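PDB 5K7F: transcriptional regulator, TetR family from Myxococcus xanthus, which probably binds promoter DNA as a transcriptional regulator that responds to isovaleryl coenzyme A and controls alternative isovaleryl coenzyme A biosynthesis. Local coordinates for residues 155-158 / 159-163; 35-39 / 40-44. All coordinates share one frame; numbering follows the deposited sequence.

Contact 1: 155-158 / 159-163; sequences RPVD and PTVGA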
ATOM      1  N   ARG A 155       1.749   4.469 -23.760  1.00 13.10           N
ATOM      2  CA  ARG A 155       3.030   3.805 -24.018  1.00 13.60           C
ATOM      3  C   ARG A 155       2.922   2.318 -23.685  1.00 19.07           C
ATOM      4  O   ARG A 155       2.259   1.953 -22.708  1.00 14.62           O
ATOM      5  CB  ARG A 155       4.108   4.479 -23.168  1.00 20.21           C
ATOM      6  CG  ARG A 155       5.494   3.902 -23.289  1.00 27.99           C
ATOM      7  CD  ARG A 155       6.512   4.756 -22.512  1.00 30.71           C
ATOM      8  NE  ARG A 155       6.238   6.189 -22.651  1.00 44.21           N
ATOM      9  CZ  ARG A 155       6.760   6.982 -23.584  1.00 49.41           C
ATOM     10  NH1 ARG A 155       7.614   6.497 -24.484  1.00 37.67           N
ATOM     11  NH2 ARG A 155       6.425   8.273 -23.610  1.00 44.54           N
ATOM     12  N   PRO A 156       3.549   1.421 -24.465  1.00 12.61           N
ATOM     13  CA  PRO A 156       3.397  -0.012 -24.181  1.00 19.85           C
ATOM     14  C   PRO A 156       3.836  -0.376 -22.767  1.00 17.00           C
ATOM     15  O   PRO A 156       4.842   0.132 -22.263  1.00 15.26           O
ATOM     16  CB  PRO A 156       4.304  -0.680 -25.217  1.00 20.39           C
ATOM     17  CG  PRO A 156       4.342   0.277 -26.341  1.00 17.99           C
ATOM     18  CD  PRO A 156       4.263   1.657 -25.728  1.00 19.15           C
ATOM     19  N   VAL A 157       3.063  -1.274 -22.144  1.00 17.02           N
ATOM     20  CA  VAL A 157       3.334  -1.774 -20.799  1.00 14.23           C
ATOM     21  C   VAL A 157       2.652  -3.129 -20.672  1.00 13.00           C
ATOM     22  O   VAL A 157       1.619  -3.374 -21.295  1.00 13.48           O
ATOM     23  CB  VAL A 157       2.846  -0.772 -19.718  1.00 11.68           C
ATOM     24  CG1 VAL A 157       1.333  -0.739 -19.658  1.00 12.74           C
ATOM     25  CG2 VAL A 157       3.419  -1.095 -18.365  1.00 14.35           C
ATOM     26  N   ASP A 158       3.276  -4.028 -19.910  1.00 11.70           N
ATOM     27  CA  ASP A 158       2.637  -5.291 -19.566  1.00  9.14           C
ATOM     28  C   ASP A 158       1.367  -4.989 -18.779  1.00 17.08           C
ATOM     29  O   ASP A 158       1.431  -4.227 -17.804  1.00 18.08           O
ATOM     30  CB  ASP A 158       3.559  -6.163 -18.735  1.00 16.53           C
ATOM     31  CG  ASP A 158       2.938  -7.494 -18.391  1.00 22.12           C
ATOM     32  OD1 ASP A 158       2.126  -7.546 -17.443  1.00 15.42           O
ATOM     33  OD2 ASP A 158       3.275  -8.499 -19.068  1.00 20.13           O
ATOM     34  N   PRO A 159       0.203  -5.520 -19.188  1.00 12.07           N
ATOM     35  CA  PRO A 159      -1.059  -5.090 -18.540  1.00 10.28           C
ATOM     36  C   PRO A 159      -1.118  -5.355 -17.041  1.00 10.16           C
ATOM     37  O   PRO A 159      -1.806  -4.605 -16.325  1.00 10.04           O
ATOM     38  CB  PRO A 159      -2.133  -5.902 -19.274  1.00  9.58           C
ATOM     39  CG  PRO A 159      -1.520  -6.346 -20.542  1.00 19.38           C
ATOM     40  CD  PRO A 159      -0.034  -6.388 -20.359  1.00 14.45           C
ATOM     41  N   THR A 160      -0.466  -6.425 -16.547  1.00 10.67           N
ATOM     42  CA  THR A 160      -0.427  -6.695 -15.114  1.00 10.38           C
ATOM     43  C   THR A 160       0.422  -5.652 -14.399  1.00 11.56           C
ATOM     44  O   THR A 160       0.073  -5.206 -13.307  1.00 11.13           O
ATOM     45  CB  THR A 160       0.121  -8.111 -14.862  1.00 15.93           C
ATOM     46  OG1 THR A 160      -0.667  -9.056 -15.612  1.00 14.28           O
ATOM     47  CG2 THR A 160       0.063  -8.488 -13.399  1.00 10.42           C
ATOM     48  N   VAL A 161       1.564  -5.284 -14.991  1.00  9.96           N
ATOM     49  CA  VAL A 161       2.364  -4.187 -14.457  1.00 12.54           C
ATOM     50  C   VAL A 161       1.527  -2.912 -14.399  1.00 13.36           C
ATOM     51  O   VAL A 161       1.466  -2.220 -13.365  1.00 12.53           O
ATOM     52  CB  VAL A 161       3.628  -4.003 -15.312  1.00 15.31           C
ATOM     53  CG1 VAL A 161       4.457  -2.802 -14.854  1.00 23.37           C
ATOM     54  CG2 VAL A 161       4.480  -5.281 -15.265  1.00 15.56           C
ATOM     55  N   GLY A 162       0.888  -2.573 -15.516  1.00 10.52           N
ATOM     56  CA  GLY A 162       0.012  -1.395 -15.550  1.00  8.69           C
ATOM     57  C   GLY A 162      -1.008  -1.446 -14.434  1.00  9.91           C
ATOM     58  O   GLY A 162      -1.109  -0.523 -13.634  1.00  9.28           O
ATOM     59  N   ALA A 163      -1.697  -2.585 -14.308  1.00  8.72           N
ATOM     60  CA  ALA A 163      -2.769  -2.736 -13.327  1.00  8.88           C
ATOM     61  C   ALA A 163      -2.280  -2.529 -11.898  1.00  7.19           C
ATOM     62  O   ALA A 163      -2.899  -1.777 -11.118  1.00  9.22           O
ATOM     63  CB  ALA A 163      -3.403  -4.121 -13.486  1.00  8.81           C
TER
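An N-cap starts helix 159-171, with Asp158 as the capping residue and Pro159 in the first helical turn. The Asp158 side chain turns back over the helix end: CG stands anti to the backbone N (chi1 -179°), which brings OD1 in front of the first amides. Thr160 N gives its hydrogen to Asp158 OD1 at 3.0 Å, in a bent bond that meets the oxygen on its anti side and 32° out of the carboxylate plane. Val161 N makes a straighter but weak bond to the same Asp158 OD1 at 3.4 Å. The first i to i+4 bond of the helix, Gly162 N to Asp158 O at 2.9 Å, is nearly linear. Pro159, in the first position of the helix, has no amide hydrogen in need of an acceptor. Beside the polar cap, Val157 CG2 meets Val161 CG1 at 4.0 Å, and Val161 CG2 lies 3.7 Å from Asp158 CB. Val157 also packs on Phe145 of helix 125-150. Asp158 OD1 forms a salt bridge with Arg182 of the second subunit, which also hydrogen-bonds Thr160 OG1, so the capping carboxylate is held from across the subunit interface. Aspartate as N-cap followed by proline is a common way to begin a helix, here within a TetR-family C-terminal domain.

Contact 2: 35-39 / 40-44; sequences EGTSM and QEIAA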
ATOM      1  N   GLU A  35      -8.482  -7.315  17.118  1.00 30.95           N
ATOM      2  CA  GLU A  35      -8.449  -8.018  18.401  1.00 33.91           C
ATOM      3  C   GLU A  35      -8.919  -7.121  19.541  1.00 33.31           C
ATOM      4  O   GLU A  35      -9.570  -7.593  20.481  1.00 35.07           O
ATOM      5  CB  GLU A  35      -7.036  -8.531  18.676  1.00 35.10           C
ATOM      6  N   GLY A  36      -8.593  -5.830  19.480  1.00 31.16           N
ATOM      7  CA  GLY A  36      -9.057  -4.905  20.498  1.00 37.74           C
ATOM      8  C   GLY A  36     -10.564  -4.719  20.510  1.00 35.33           C
ATOM      9  O   GLY A  36     -11.163  -4.563  21.580  1.00 36.46           O
ATOM     10  N   THR A  37     -11.200  -4.776  19.342  1.00 29.30           N
ATOM     11  CA  THR A  37     -12.585  -4.359  19.186  1.00 20.30           C
ATOM     12  C   THR A  37     -13.555  -5.517  19.400  1.00 26.77           C
ATOM     13  O   THR A  37     -13.425  -6.573  18.773  1.00 28.31           O
ATOM     14  CB  THR A  37     -12.795  -3.777  17.794  1.00 28.47           C
ATOM     15  OG1 THR A  37     -11.960  -2.619  17.626  1.00 28.30           O
ATOM     16  CG2 THR A  37     -14.262  -3.387  17.606  1.00 26.82           C
ATOM     17  N   SER A  38     -14.577  -5.280  20.213  1.00 20.67           N
ATOM     18  CA  SER A  38     -15.564  -6.296  20.541  1.00 24.97           C
ATOM     19  C   SER A  38     -16.943  -5.958  19.973  1.00 21.39           C
ATOM     20  O   SER A  38     -17.265  -4.804  19.657  1.00 14.97           O
ATOM     21  CB  SER A  38     -15.661  -6.463  22.059  1.00 20.96           C
ATOM     22  OG  SER A  38     -16.475  -5.432  22.610  1.00 20.90           O
ATOM     23  N   MET A  39     -17.772  -7.000  19.858  1.00 15.30           N
ATOM     24  CA  MET A  39     -19.117  -6.804  19.352  1.00 22.66           C
ATOM     25  C   MET A  39     -19.912  -5.909  20.288  1.00 16.30           C
ATOM     26  O   MET A  39     -20.720  -5.101  19.835  1.00 17.08           O
ATOM     27  CB  MET A  39     -19.790  -8.164  19.156  1.00 31.06           C
ATOM     28  CG  MET A  39     -19.103  -9.043  18.103  1.00 19.26           C
ATOM     29  SD  MET A  39     -19.028  -8.351  16.405  1.00 24.13           S
ATOM     30  CE  MET A  39     -20.738  -8.212  15.944  1.00 26.28           C
ATOM     31  N   GLN A  40     -19.645  -5.994  21.598  1.00 21.93           N
ATOM     32  CA  GLN A  40     -20.300  -5.100  22.542  1.00 22.96           C
ATOM     33  C   GLN A  40     -19.885  -3.654  22.293  1.00 19.70           C
ATOM     34  O   GLN A  40     -20.733  -2.755  22.253  1.00 15.97           O
ATOM     35  CB  GLN A  40     -19.986  -5.555  23.971  1.00 24.64           C
ATOM     36  CG  GLN A  40     -20.271  -4.570  25.087  1.00 30.83           C
ATOM     37  CD  GLN A  40     -19.919  -5.158  26.461  1.00 40.81           C
ATOM     38  OE1 GLN A  40     -20.467  -6.185  26.866  1.00 40.25           O
ATOM     39  NE2 GLN A  40     -18.990  -4.518  27.166  1.00 46.35           N
ATOM     40  N   GLU A  41     -18.599  -3.413  22.059  1.00 16.02           N
ATOM     41  CA  GLU A  41     -18.153  -2.050  21.752  1.00 15.93           C
ATOM     42  C   GLU A  41     -18.758  -1.547  20.449  1.00 13.95           C
ATOM     43  O   GLU A  41     -19.114  -0.367  20.328  1.00 17.87           O
ATOM     44  CB  GLU A  41     -16.625  -2.009  21.673  1.00 24.93           C
ATOM     45  CG  GLU A  41     -15.929  -2.371  22.982  1.00 21.51           C
ATOM     46  CD  GLU A  41     -14.420  -2.354  22.887  1.00 28.60           C
ATOM     47  OE1 GLU A  41     -13.868  -2.792  21.858  1.00 31.29           O
ATOM     48  OE2 GLU A  41     -13.793  -1.889  23.857  1.00 29.74           O
ATOM     49  N   ILE A  42     -18.883  -2.427  19.453  1.00 14.83           N
ATOM     50  CA  ILE A  42     -19.512  -2.021  18.204  1.00 14.06           C
ATOM     51  C   ILE A  42     -20.961  -1.667  18.423  1.00 18.72           C
ATOM     52  O   ILE A  42     -21.452  -0.674  17.880  1.00 15.62           O
ATOM     53  CB  ILE A  42     -19.379  -3.114  17.139  1.00 13.88           C
ATOM     54  CG1 ILE A  42     -17.918  -3.327  16.806  1.00 21.25           C
ATOM     55  CG2 ILE A  42     -20.214  -2.717  15.895  1.00 18.57           C
ATOM     56  CD1 ILE A  42     -17.725  -4.542  16.029  1.00 18.04           C
ATOM     57  N   ALA A  43     -21.684  -2.477  19.192  1.00 16.57           N
ATOM     58  CA  ALA A  43     -23.075  -2.146  19.446  1.00 12.26           C
ATOM     59  C   ALA A  43     -23.190  -0.770  20.088  1.00 12.23           C
ATOM     60  O   ALA A  43     -23.999   0.052  19.663  1.00 19.41           O
ATOM     61  CB  ALA A  43     -23.728  -3.203  20.325  1.00 12.68           C
ATOM     62  N   ALA A  44     -22.366  -0.493  21.094  1.00 17.39           N
ATOM     63  CA  ALA A  44     -22.445   0.806  21.762  1.00 15.57           C
ATOM     64  C   ALA A  44     -22.106   1.951  20.808  1.00 18.08           C
ATOM     65  O   ALA A  44     -22.780   2.986  20.808  1.00 19.16           O
ATOM     66  CB  ALA A  44     -21.522   0.840  22.984  1.00 18.88           C
TER
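Gly36 O lies 3.2 Å from Glu41 OE1, two acceptors brought close where the loop runs into helix 39-45. Next, Thr37 sets its methyl CG2 against Ile42 CG1 at 3.7 Å, the two side chains crossing at about a right angle, while its hydroxyl bonds Gly33 O. Both residues also touch Leu28 of helix 18-32. Ser38 is the N-cap and forms a capping box with Glu41. Its OG, turned at chi1 80° toward the helix start, accepts from Glu41 N at 3.0 Å in a nearly straight bond. In return Glu41 reaches back along an extended chain, and its OE1 takes the hydrogen of Ser38 N at 3.1 Å, on the anti side and 31° out of the carboxylate plane. With an alanine at Ser38, Glu41 N would probably lose its capping acceptor, and only the Ser38 N to Glu41 OE1 half of the box would remain. Ser38 O accepts from Ile42 N at 2.9 Å. Met39 O does the same for Ala43 N, and the bent Met39 side chain runs alongside Ile42, Met39 SD 4.0 Å from Ile42 CD1. The reciprocal bonds satisfy two amides at the helix start, and the Glu41 carboxylate at this N-terminus would probably interact favourably with the helix dipole.

Contact 2 comes first along the chain and contact 1 well after it, each at the N-terminal start of a helix: 39-45 for residues 35-44 and 159-171 for residues 155-163. Their centres are 43 Å apart, on opposite sides of the chain's centre, and even their nearest atoms remain about 29 Å apart. They share no helix and belong to different domains. Contact 2 lies at the start of the predicted helix-turn-helix, among helices 18-32, 50-56 and 60-83, in the part of a TetR regulator that probably meets DNA. Contact 1 belongs to the C-terminal domain, next to helix 125-150 and the second subunit. One cap thus lies in the part that probably binds DNA, the other where the two subunits meet.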